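Local coordinates for protein putative alcohol dehydrogenase (Sinorhizobium meliloti, PDB 4J6F) that probably oxidises alcohols with a nicotinamide dinucleotide as hydride acceptor, as a member of the medium-chain dehydrogenase/reductase superfamily, at residues I66-C71 with T112-H117; G72-D77 with V374-V379; V176-T181 with E344-R349; D182-T187 with P350-V355. All coordinates share one frame; numbering follows the deposited sequence.

Contact 1: residues I66-C71 with T112-H117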
loop_
_atom_site.group_PDB
_atom_site.type_symbol
_atom_site.label_atom_id
_atom_site.label_comp_id
_atom_site.label_asym_id
_atom_site.label_seq_id
_atom_site.Cartn_x
_atom_site.Cartn_y
_atom_site.Cartn_z
ATOM N N ILE A 66 -8.403 -37.995 -8.937
ATOM C CA ILE A 66 -9.241 -38.197 -7.742
ATOM C C ILE A 66 -10.716 -38.314 -8.075
ATOM O O ILE A 66 -11.186 -37.750 -9.059
ATOM C CB ILE A 66 -9.061 -37.097 -6.673
ATOM C CG1 ILE A 66 -9.453 -35.723 -7.222
ATOM C CG2 ILE A 66 -7.639 -37.090 -6.136
ATOM C CD1 ILE A 66 -9.400 -34.633 -6.172
ATOM N N LYS A 67 -11.435 -39.056 -7.247
ATOM C CA LYS A 67 -12.879 -39.076 -7.315
ATOM C C LYS A 67 -13.399 -38.003 -6.352
ATOM O O LYS A 67 -13.275 -38.142 -5.122
ATOM C CB LYS A 67 -13.418 -40.462 -6.966
ATOM C CG LYS A 67 -14.910 -40.459 -6.724
ATOM C CD LYS A 67 -15.614 -41.708 -7.219
ATOM C CE LYS A 67 -17.107 -41.436 -7.303
ATOM N NZ LYS A 67 -17.845 -42.676 -6.970
ATOM N N VAL A 68 -13.960 -36.928 -6.910
ATOM C CA VAL A 68 -14.367 -35.773 -6.107
ATOM C C VAL A 68 -15.505 -36.123 -5.174
ATOM O O VAL A 68 -16.498 -36.697 -5.590
ATOM C CB VAL A 68 -14.820 -34.578 -6.960
ATOM C CG1 VAL A 68 -14.865 -33.318 -6.108
ATOM C CG2 VAL A 68 -13.900 -34.381 -8.155
ATOM N N THR A 69 -15.363 -35.769 -3.909
ATOM C CA THR A 69 -16.411 -36.075 -2.952
ATOM C C THR A 69 -17.093 -34.814 -2.473
ATOM O O THR A 69 -18.268 -34.862 -2.086
ATOM C CB THR A 69 -15.878 -36.895 -1.783
ATOM O OG1 THR A 69 -14.695 -36.265 -1.278
ATOM C CG2 THR A 69 -15.548 -38.329 -2.257
ATOM N N ALA A 70 -16.358 -33.693 -2.543
ATOM C CA ALA A 70 -16.841 -32.356 -2.151
ATOM C C ALA A 70 -16.039 -31.257 -2.845
ATOM O O ALA A 70 -14.860 -31.445 -3.130
ATOM C CB ALA A 70 -16.761 -32.178 -0.638
ATOM N N CYS A 71 -16.680 -30.118 -3.114
ATOM C CA CYS A 71 -15.998 -28.937 -3.658
ATOM C C CYS A 71 -16.649 -27.631 -3.191
ATOM O O CYS A 71 -17.841 -27.411 -3.415
ATOM C CB CYS A 71 -15.956 -28.968 -5.189
ATOM S SG CYS A 71 -14.863 -27.689 -5.865
ATOM N N THR A 112 -12.630 -24.701 -6.895
ATOM C CA THR A 112 -11.297 -24.586 -6.330
ATOM C C THR A 112 -11.035 -25.452 -5.113
ATOM O O THR A 112 -9.969 -26.025 -4.978
ATOM C CB THR A 112 -10.999 -23.129 -5.947
ATOM O OG1 THR A 112 -12.118 -22.584 -5.257
ATOM C CG2 THR A 112 -10.765 -22.307 -7.166
ATOM N N ASP A 113 -12.010 -25.537 -4.225
ATOM C CA ASP A 113 -11.847 -26.223 -2.937
ATOM C C ASP A 113 -12.228 -27.690 -2.978
ATOM O O ASP A 113 -13.199 -28.108 -2.354
ATOM C CB ASP A 113 -12.651 -25.506 -1.863
ATOM C CG ASP A 113 -12.230 -24.069 -1.699
ATOM O OD1 ASP A 113 -11.094 -23.747 -2.106
ATOM O OD2 ASP A 113 -13.034 -23.261 -1.179
ATOM N N THR A 114 -11.437 -28.472 -3.699
ATOM C CA THR A 114 -11.773 -29.859 -3.993
ATOM C C THR A 114 -11.204 -30.833 -2.960
ATOM O O THR A 114 -10.024 -30.762 -2.586
ATOM C CB THR A 114 -11.280 -30.237 -5.398
ATOM O OG1 THR A 114 -11.750 -29.263 -6.333
ATOM C CG2 THR A 114 -11.793 -31.589 -5.812
ATOM N N VAL A 115 -12.059 -31.737 -2.494
ATOM C CA VAL A 115 -11.610 -32.876 -1.710
ATOM C C VAL A 115 -12.018 -34.148 -2.465
ATOM O O VAL A 115 -13.096 -34.192 -3.067
ATOM C CB VAL A 115 -12.212 -32.866 -0.280
ATOM C CG1 VAL A 115 -11.854 -34.144 0.472
ATOM C CG2 VAL A 115 -11.732 -31.656 0.504
ATOM N N GLY A 116 -11.165 -35.174 -2.439
ATOM C CA GLY A 116 -11.512 -36.466 -3.042
ATOM C C GLY A 116 -10.593 -37.623 -2.690
ATOM O O GLY A 116 -9.736 -37.514 -1.812
ATOM N N HIS A 117 -10.773 -38.735 -3.404
ATOM C CA HIS A 117 -10.003 -39.970 -3.199
ATOM C C HIS A 117 -9.215 -40.323 -4.465
ATOM O O HIS A 117 -9.778 -40.385 -5.559
ATOM C CB HIS A 117 -10.943 -41.102 -2.776
ATOM C CG HIS A 117 -11.612 -40.843 -1.463
ATOM N ND1 HIS A 117 -11.248 -41.487 -0.298
ATOM C CD2 HIS A 117 -12.583 -39.961 -1.116
ATOM C CE1 HIS A 117 -11.985 -41.034 0.704
ATOM N NE2 HIS A 117 -12.799 -40.102 0.235
#
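Val115 O is gripped by two backbone N-H groups of the strand that holds residues 66-71. Thr69 N lies 2.9 Å from Val115 O, and the bond is nearly straight at 173°. Ala70 N makes a second, weak bond to Val115 O at 3.3 Å. Two successive residues therefore face one, which is a classic beta bulge between antiparallel strands. Val115 N closes the bulge with a bond back to Ala70 O at 2.9 Å. Before it, Lys67 and His117 form a hydrogen-bonded pair, with Lys67 N donating to His117 O at 2.7 Å. His117 N returns a bond to Lys67 O. Val68 faces Gly116 in the non-hydrogen-bonded pair between. With OG1 beside the backbone N (chi1 -52°), Thr114 turns CG2 anti to that N. Thr114 CG2 meets Val68 CG1 at 3.5 Å, the two side chains crossing at about a right angle, and also packs against Ile66 CD1. Near the bulge Thr69 CG2 comes to the edge of the His117 ring, close to its plane, 3.6 Å from CD2. The polar ends of this pair converge on a third residue: Thr69 OG1 and His117 NE2 both bond to Asp182 OD2. Asp113 lies at the start of its strand, where its carboxylate bonds to Cys190 N and Asn74 ND2 and forms a salt bridge with Lys376. The bulge shifts the register by one residue without leaving the two amide groups unpaired. Asp182 fixes the rotation of the His117 ring and may polarise it, though its charge is shared with Arg133.

Contact 2: residues G72-D77 with V374-V379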
loop_
_atom_site.group_PDB
_atom_site.type_symbol
_atom_site.label_atom_id
_atom_site.label_comp_id
_atom_site.label_asym_id
_atom_site.label_seq_id
_atom_site.Cartn_x
_atom_site.Cartn_y
_atom_site.Cartn_z
ATOM N N GLY A 72 -15.864 -26.760 -2.566
ATOM C CA GLY A 72 -16.410 -25.557 -1.954
ATOM C C GLY A 72 -16.498 -24.405 -2.924
ATOM O O GLY A 72 -15.632 -24.255 -3.771
HETATM N N MSE A 73 -17.539 -23.584 -2.786
HETATM C CA MSE A 73 -17.774 -22.438 -3.682
HETATM C C MSE A 73 -17.080 -21.173 -3.219
HETATM O O MSE A 73 -16.981 -20.904 -2.021
HETATM C CB MSE A 73 -19.264 -22.160 -3.803
HETATM C CG MSE A 73 -20.087 -23.436 -3.903
HETATM SE SE MSE A 73 -21.954 -22.945 -4.323
HETATM C CE MSE A 73 -21.760 -22.468 -6.230
ATOM N N ASN A 74 -16.597 -20.385 -4.181
ATOM C CA ASN A 74 -15.904 -19.122 -3.921
ATOM C C ASN A 74 -16.332 -17.999 -4.863
ATOM O O ASN A 74 -16.832 -18.247 -5.961
ATOM C CB ASN A 74 -14.397 -19.328 -4.044
ATOM C CG ASN A 74 -13.864 -20.249 -2.986
ATOM O OD1 ASN A 74 -13.778 -19.893 -1.806
ATOM N ND2 ASN A 74 -13.530 -21.455 -3.393
ATOM N N ASN A 75 -16.111 -16.757 -4.445
ATOM C CA ASN A 75 -16.444 -15.621 -5.289
ATOM C C ASN A 75 -15.836 -15.680 -6.699
ATOM O O ASN A 75 -16.473 -15.301 -7.699
ATOM C CB ASN A 75 -16.050 -14.337 -4.577
ATOM C CG ASN A 75 -17.054 -13.947 -3.521
ATOM O OD1 ASN A 75 -18.104 -14.563 -3.394
ATOM N ND2 ASN A 75 -16.744 -12.916 -2.767
ATOM N N THR A 76 -14.612 -16.184 -6.779
ATOM C CA THR A 76 -13.926 -16.248 -8.049
ATOM C C THR A 76 -14.695 -17.094 -9.072
ATOM O O THR A 76 -14.615 -16.816 -10.260
ATOM C CB THR A 76 -12.477 -16.713 -7.865
ATOM O OG1 THR A 76 -11.747 -16.448 -9.056
ATOM C CG2 THR A 76 -12.402 -18.195 -7.532
ATOM N N ASP A 77 -15.458 -18.097 -8.606
ATOM C CA ASP A 77 -16.389 -18.872 -9.459
ATOM C C ASP A 77 -17.256 -17.945 -10.288
ATOM O O ASP A 77 -17.355 -18.072 -11.514
ATOM C CB ASP A 77 -17.369 -19.683 -8.604
ATOM C CG ASP A 77 -16.708 -20.787 -7.788
ATOM O OD1 ASP A 77 -15.469 -20.982 -7.877
ATOM O OD2 ASP A 77 -17.466 -21.461 -7.045
ATOM N N VAL A 374 -23.722 -18.255 6.577
ATOM C CA VAL A 374 -22.389 -18.021 7.133
ATOM C C VAL A 374 -21.413 -19.134 6.777
ATOM O O VAL A 374 -21.794 -20.292 6.656
ATOM C CB VAL A 374 -22.417 -17.855 8.656
ATOM C CG1 VAL A 374 -20.994 -17.676 9.181
ATOM C CG2 VAL A 374 -23.281 -16.665 9.035
ATOM N N GLY A 375 -20.145 -18.765 6.612
ATOM C CA GLY A 375 -19.126 -19.722 6.208
ATOM C C GLY A 375 -19.219 -20.046 4.728
ATOM O O GLY A 375 -19.289 -19.139 3.891
ATOM N N LYS A 376 -19.197 -21.327 4.390
ATOM C CA LYS A 376 -19.066 -21.733 3.003
ATOM C C LYS A 376 -20.076 -22.769 2.532
ATOM O O LYS A 376 -20.517 -23.614 3.286
ATOM C CB LYS A 376 -17.644 -22.228 2.748
ATOM C CG LYS A 376 -16.602 -21.482 3.561
ATOM C CD LYS A 376 -15.309 -21.232 2.807
ATOM C CE LYS A 376 -15.532 -20.919 1.343
ATOM N NZ LYS A 376 -15.121 -22.062 0.491
ATOM N N LEU A 377 -20.427 -22.680 1.257
ATOM C CA LEU A 377 -21.297 -23.649 0.603
ATOM C C LEU A 377 -20.432 -24.682 -0.118
ATOM O O LEU A 377 -19.387 -24.345 -0.709
ATOM C CB LEU A 377 -22.288 -22.962 -0.340
ATOM C CG LEU A 377 -23.197 -21.875 0.267
ATOM C CD1 LEU A 377 -24.225 -21.409 -0.752
ATOM C CD2 LEU A 377 -23.916 -22.302 1.543
ATOM N N VAL A 378 -20.851 -25.943 -0.018
ATOM C CA VAL A 378 -20.104 -27.077 -0.575
ATOM C C VAL A 378 -20.935 -27.832 -1.616
ATOM O O VAL A 378 -22.113 -28.148 -1.375
ATOM C CB VAL A 378 -19.684 -28.057 0.534
ATOM C CG1 VAL A 378 -18.879 -29.200 -0.047
ATOM C CG2 VAL A 378 -18.900 -27.321 1.607
ATOM N N VAL A 379 -20.323 -28.118 -2.766
ATOM C CA VAL A 379 -20.991 -28.866 -3.836
ATOM C C VAL A 379 -20.520 -30.320 -3.880
ATOM O O VAL A 379 -19.316 -30.581 -3.957
ATOM C CB VAL A 379 -20.778 -28.201 -5.196
ATOM C CG1 VAL A 379 -21.345 -29.076 -6.295
ATOM C CG2 VAL A 379 -21.436 -26.835 -5.213
HETATM O O HOH W 1 -18.909 -20.645 -0.251
HETATM O O HOH W 2 -12.280 -21.327 0.592
#
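The sheet of the GroES-like domain, the catalytic domain in this family, takes in the end of the chain here. Strand 376-380 runs antiparallel to the last residue of strand 63-72, and Gly72 faces Val378 in a non-hydrogen-bonded pair. Next to it Met73 N donates to Leu377 O at 2.9 Å, almost straight at 171°. The return bond of the same pair runs through a water, which donates to Met73 O and accepts from Leu377 N. Met73 is a selenomethionine. Its chain bends at the third torsion (75°), and SE lies 4.0 Å from Leu377 CB while CG packs on Val379 CG2 at 3.9 Å. Phe361 and Phe368 of helix 361-370 also touch this side chain. Lys376 bends at three torsions to bring NZ to Met73 O and Asn74 OD1, just before helix 75-82. Both of these bonds are weak. The salt bridge of Lys376 goes instead to Asp113, which also receives Asn74 ND2. A second water accepts from Lys376 NZ, 2.9 Å away.

Contact 3: residues V176-T181 with E344-R349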
loop_
_atom_site.group_PDB
_atom_site.type_symbol
_atom_site.label_atom_id
_atom_site.label_comp_id
_atom_site.label_asym_id
_atom_site.label_seq_id
_atom_site.Cartn_x
_atom_site.Cartn_y
_atom_site.Cartn_z
ATOM N N VAL A 176 -4.266 -34.939 4.790
ATOM C CA VAL A 176 -4.333 -34.146 6.003
ATOM C C VAL A 176 -4.644 -35.018 7.233
ATOM O O VAL A 176 -5.663 -35.712 7.279
ATOM C CB VAL A 176 -5.369 -33.019 5.843
ATOM C CG1 VAL A 176 -5.270 -32.030 6.990
ATOM C CG2 VAL A 176 -5.147 -32.294 4.526
ATOM N N ALA A 177 -3.843 -34.879 8.273
ATOM C CA ALA A 177 -4.016 -35.697 9.452
ATOM C C ALA A 177 -5.126 -35.106 10.292
ATOM O O ALA A 177 -4.889 -34.383 11.247
ATOM C CB ALA A 177 -2.730 -35.736 10.246
ATOM N N THR A 178 -6.353 -35.436 9.913
ATOM C CA THR A 178 -7.555 -34.913 10.575
ATOM C C THR A 178 -8.753 -35.838 10.446
ATOM O O THR A 178 -8.857 -36.623 9.508
ATOM C CB THR A 178 -7.930 -33.484 10.095
ATOM O OG1 THR A 178 -9.141 -33.074 10.733
ATOM C CG2 THR A 178 -8.125 -33.426 8.579
ATOM N N ASP A 179 -9.664 -35.715 11.399
ATOM C CA ASP A 179 -10.849 -36.562 11.488
ATOM C C ASP A 179 -12.066 -35.899 10.833
ATOM O O ASP A 179 -13.189 -36.383 10.951
ATOM C CB ASP A 179 -11.140 -36.884 12.963
ATOM C CG ASP A 179 -10.969 -35.658 13.878
ATOM O OD1 ASP A 179 -9.816 -35.192 14.068
ATOM O OD2 ASP A 179 -11.985 -35.154 14.401
ATOM N N LEU A 180 -11.841 -34.794 10.133
ATOM C CA LEU A 180 -12.924 -34.081 9.479
ATOM C C LEU A 180 -13.479 -34.811 8.262
ATOM O O LEU A 180 -12.750 -35.489 7.541
ATOM C CB LEU A 180 -12.460 -32.700 9.045
ATOM C CG LEU A 180 -11.882 -31.681 10.038
ATOM C CD1 LEU A 180 -11.463 -30.433 9.266
ATOM C CD2 LEU A 180 -12.821 -31.315 11.182
ATOM N N THR A 181 -14.784 -34.649 8.057
ATOM C CA THR A 181 -15.501 -35.013 6.831
ATOM C C THR A 181 -14.850 -34.441 5.578
ATOM O O THR A 181 -14.258 -33.363 5.616
ATOM C CB THR A 181 -16.910 -34.407 6.868
ATOM O OG1 THR A 181 -17.419 -34.509 8.185
ATOM C CG2 THR A 181 -17.842 -35.136 5.975
ATOM N N GLU A 344 -4.853 -29.196 11.008
ATOM C CA GLU A 344 -4.444 -30.391 11.765
ATOM C C GLU A 344 -4.427 -30.168 13.260
ATOM O O GLU A 344 -4.998 -30.948 14.003
ATOM C CB GLU A 344 -3.104 -30.918 11.283
ATOM C CG GLU A 344 -3.197 -31.602 9.927
ATOM C CD GLU A 344 -1.845 -32.052 9.405
ATOM O OE1 GLU A 344 -1.786 -32.936 8.513
ATOM O OE2 GLU A 344 -0.836 -31.510 9.900
ATOM N N GLU A 345 -3.798 -29.078 13.692
ATOM C CA GLU A 345 -3.757 -28.694 15.112
ATOM C C GLU A 345 -5.103 -28.164 15.611
ATOM O O GLU A 345 -5.220 -27.771 16.765
ATOM C CB GLU A 345 -2.674 -27.635 15.345
ATOM C CG GLU A 345 -1.255 -28.089 15.030
ATOM C CD GLU A 345 -0.292 -26.930 14.789
ATOM O OE1 GLU A 345 -0.660 -25.751 15.016
ATOM O OE2 GLU A 345 0.851 -27.199 14.364
ATOM N N LYS A 346 -6.103 -28.149 14.733
ATOM C CA LYS A 346 -7.432 -27.580 15.022
ATOM C C LYS A 346 -7.425 -26.136 15.568
ATOM O O LYS A 346 -8.206 -25.794 16.459
ATOM C CB LYS A 346 -8.243 -28.516 15.930
ATOM C CG LYS A 346 -8.712 -29.785 15.237
ATOM C CD LYS A 346 -9.457 -30.704 16.191
ATOM C CE LYS A 346 -9.588 -32.107 15.623
ATOM N NZ LYS A 346 -10.475 -32.172 14.423
ATOM N N LYS A 347 -6.547 -25.292 15.028
ATOM C CA LYS A 347 -6.509 -23.891 15.435
ATOM C C LYS A 347 -7.576 -23.109 14.678
ATOM O O LYS A 347 -7.947 -22.021 15.089
ATOM C CB LYS A 347 -5.121 -23.260 15.240
ATOM C CG LYS A 347 -4.004 -23.937 16.016
ATOM C CD LYS A 347 -2.835 -22.999 16.301
ATOM C CE LYS A 347 -1.947 -23.592 17.396
ATOM N NZ LYS A 347 -0.863 -22.684 17.879
ATOM N N ILE A 348 -8.042 -23.656 13.557
ATOM C CA ILE A 348 -9.251 -23.161 12.878
ATOM C C ILE A 348 -10.238 -24.318 12.697
ATOM O O ILE A 348 -9.843 -25.479 12.806
ATOM C CB ILE A 348 -8.956 -22.511 11.510
ATOM C CG1 ILE A 348 -8.236 -23.502 10.582
ATOM C CG2 ILE A 348 -8.191 -21.213 11.700
ATOM C CD1 ILE A 348 -7.910 -22.971 9.200
ATOM N N ARG A 349 -11.507 -24.006 12.431
ATOM C CA ARG A 349 -12.533 -25.041 12.259
ATOM C C ARG A 349 -13.410 -24.847 11.000
ATOM O O ARG A 349 -13.591 -23.719 10.525
ATOM C CB ARG A 349 -13.376 -25.193 13.540
ATOM C CG ARG A 349 -14.182 -23.965 13.949
ATOM C CD ARG A 349 -15.013 -24.240 15.194
ATOM N NE ARG A 349 -15.855 -23.103 15.575
ATOM C CZ ARG A 349 -17.118 -22.928 15.176
ATOM N NH1 ARG A 349 -17.689 -23.810 14.360
ATOM N NH2 ARG A 349 -17.817 -21.867 15.579
#
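Glu344 has CG anti to its carbonyl carbon (chi1 -73°) and runs extended from there, which carries its carboxylate across to Ala177. Lys346 starts out the same way and bends only at its last torsion (-67°), where NZ turns to Asp179. Ala177 N donates to Glu344 OE1 at 2.8 Å, with a nearly straight N-H at 170°. It meets the anti side of the oxygen, somewhat out of the carboxylate plane. The methylene part of the same side chain is used too: Glu344 CG packs on Val176 CG1 at 3.6 Å. These residues join two loops, one leading from strand 173-175 to helix 182-185, the other from helix 333-344 to strand 352-357. Lys346 leaves helix 333-344 with positive phi, in a Schellman motif. Its ammonium group NZ forms a salt bridge with Asp179, on the syn side of OD1 but well out of the carboxylate plane, at 3.1 Å, and a weaker bond to OD2 at 3.3 Å. The two side chains cross at about a right angle. Next to it in the loop, Thr178 OG1 accepts from Leu180 N at 3.3 Å, an ST turn that shapes the loop carrying Asp179. Leu180 slides past Lys346 in the opposite direction, and its CD2 is 4.1 Å from NZ.

Contact 4: residues D182-T187 with P350-V355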
loop_
_atom_site.group_PDB
_atom_site.type_symbol
_atom_site.label_atom_id
_atom_site.label_comp_id
_atom_site.label_asym_id
_atom_site.label_seq_id
_atom_site.Cartn_x
_atom_site.Cartn_y
_atom_site.Cartn_z
ATOM N N ASP A 182 -14.996 -35.153 4.463
ATOM C CA ASP A 182 -14.632 -34.622 3.154
ATOM C C ASP A 182 -15.298 -33.261 2.928
ATOM O O ASP A 182 -14.621 -32.299 2.535
ATOM C CB ASP A 182 -14.991 -35.602 2.034
ATOM C CG ASP A 182 -14.263 -36.944 2.160
ATOM O OD1 ASP A 182 -13.488 -37.139 3.133
ATOM O OD2 ASP A 182 -14.469 -37.814 1.278
ATOM N N ILE A 183 -16.597 -33.167 3.210
ATOM C CA ILE A 183 -17.303 -31.884 3.112
ATOM C C ILE A 183 -16.669 -30.788 3.984
ATOM O O ILE A 183 -16.495 -29.660 3.528
ATOM C CB ILE A 183 -18.808 -32.009 3.438
ATOM C CG1 ILE A 183 -19.538 -32.832 2.354
ATOM C CG2 ILE A 183 -19.435 -30.630 3.577
ATOM C CD1 ILE A 183 -20.935 -33.300 2.716
ATOM N N GLU A 184 -16.311 -31.129 5.222
ATOM C CA GLU A 184 -15.748 -30.165 6.162
ATOM C C GLU A 184 -14.410 -29.658 5.659
ATOM O O GLU A 184 -14.117 -28.464 5.702
ATOM C CB GLU A 184 -15.604 -30.791 7.553
ATOM C CG GLU A 184 -16.948 -31.103 8.211
ATOM C CD GLU A 184 -16.835 -31.608 9.641
ATOM O OE1 GLU A 184 -17.620 -31.117 10.484
ATOM O OE2 GLU A 184 -15.986 -32.488 9.929
ATOM N N LEU A 185 -13.612 -30.584 5.153
ATOM C CA LEU A 185 -12.305 -30.286 4.607
ATOM C C LEU A 185 -12.373 -29.407 3.358
ATOM O O LEU A 185 -11.426 -28.689 3.052
ATOM C CB LEU A 185 -11.622 -31.603 4.272
ATOM C CG LEU A 185 -10.115 -31.703 4.409
ATOM C CD1 LEU A 185 -9.649 -31.141 5.744
ATOM C CD2 LEU A 185 -9.735 -33.164 4.272
ATOM N N ALA A 186 -13.488 -29.464 2.636
ATOM C CA ALA A 186 -13.642 -28.712 1.385
ATOM C C ALA A 186 -13.963 -27.228 1.589
ATOM O O ALA A 186 -14.217 -26.493 0.631
ATOM C CB ALA A 186 -14.704 -29.362 0.518
ATOM N N THR A 187 -13.964 -26.777 2.836
ATOM C CA THR A 187 -14.346 -25.406 3.110
ATOM C C THR A 187 -13.130 -24.493 3.073
ATOM O O THR A 187 -13.275 -23.285 3.021
ATOM C CB THR A 187 -15.083 -25.270 4.468
ATOM O OG1 THR A 187 -14.178 -25.507 5.556
ATOM C CG2 THR A 187 -16.236 -26.249 4.566
ATOM N N PRO A 350 -13.954 -25.946 10.449
ATOM C CA PRO A 350 -14.725 -25.796 9.211
ATOM C C PRO A 350 -16.060 -25.111 9.455
ATOM O O PRO A 350 -16.699 -25.349 10.472
ATOM C CB PRO A 350 -14.945 -27.239 8.763
ATOM C CG PRO A 350 -14.994 -28.002 10.049
ATOM C CD PRO A 350 -14.006 -27.327 10.964
ATOM N N LEU A 351 -16.475 -24.265 8.524
ATOM C CA LEU A 351 -17.755 -23.582 8.629
ATOM C C LEU A 351 -18.669 -24.008 7.485
ATOM O O LEU A 351 -18.637 -23.437 6.393
ATOM C CB LEU A 351 -17.533 -22.072 8.624
ATOM C CG LEU A 351 -16.536 -21.589 9.675
ATOM C CD1 LEU A 351 -16.153 -20.137 9.451
ATOM C CD2 LEU A 351 -17.112 -21.812 11.073
ATOM N N VAL A 352 -19.480 -25.030 7.712
ATOM C CA VAL A 352 -20.329 -25.491 6.625
ATOM C C VAL A 352 -21.664 -24.756 6.641
ATOM O O VAL A 352 -22.484 -24.963 7.537
ATOM C CB VAL A 352 -20.517 -27.018 6.631
ATOM C CG1 VAL A 352 -21.434 -27.437 5.498
ATOM C CG2 VAL A 352 -19.171 -27.700 6.480
ATOM N N GLY A 353 -21.869 -23.901 5.642
ATOM C CA GLY A 353 -23.075 -23.095 5.552
ATOM C C GLY A 353 -24.203 -23.813 4.845
ATOM O O GLY A 353 -25.362 -23.440 5.009
ATOM N N GLY A 354 -23.873 -24.834 4.048
ATOM C CA GLY A 354 -24.880 -25.627 3.347
ATOM C C GLY A 354 -24.267 -26.533 2.304
ATOM O O GLY A 354 -23.141 -26.315 1.863
ATOM N N VAL A 355 -25.009 -27.556 1.901
ATOM C CA VAL A 355 -24.483 -28.550 0.985
ATOM C C VAL A 355 -25.421 -28.733 -0.188
ATOM O O VAL A 355 -26.625 -28.860 -0.004
ATOM C CB VAL A 355 -24.336 -29.892 1.698
ATOM C CG1 VAL A 355 -23.831 -30.956 0.734
ATOM C CG2 VAL A 355 -23.420 -29.745 2.903
HETATM O O HOH W 3 -14.699 -23.015 7.115
#
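This is mainly apolar packing, with a single water bridge and no direct hydrogen bond, between helix 182-185 with the turn after it and strand 352-357 with the residues leading into it. Pro350 lies against the end of the helix. Its CB is 3.4 Å from Glu184 O, and its CG is 3.8 Å from Glu184 CB. The carboxylate of Glu184 is engaged by its own loop, where OE2 accepts from Thr181 N. Further on, Val352 CG2 enters between two residues of the helical side. It touches Thr187 CG2 at 3.8 Å and Ile183 CG2 at 4.1 Å, and Val352 crosses both side chains at about a right angle. Val355 instead meets Ile183 tip to tip, CG2 to CG2. Thr187 OG1 takes the position between its backbone N and carbonyl carbon (chi1 69°), which turns it back to Glu184 O. It donates to that oxygen at 3.0 Å. The same hydroxyl accepts from a water that in turn accepts from Leu351 N at 2.6 Å, so the polar groups beside Pro350 are linked. Strand 376-380 runs beside strand 352-357, and its Val378 touches both Ile183 and Thr187. On another side of the helical turn, Leu185 and Ala186 pack on Val115 of strand 113-121.

Overall arrangement
From the N terminus, contact 1 comes first, joining strands 63-72 and 113-121 around a loop of 40 residues. Residues 72-77 follow directly within that loop, and contact 2 pairs them with the C-terminal strand, so contacts 1 and 2 cross. Contacts 3 and 4 open later, in consecutive segments 176-181 and 182-187. Both return after the six-stranded parallel sheet, to 344-349 and 350-355, and they also cross. Both lie nested inside the long loop closed by contact 2. Contacts 1, 2 and 4 touch one another and reach the same mixed sheet. Contact 3 touches contact 4 alone and ties two surface loops, the one before helix 182-185 and the one before strand 352-357.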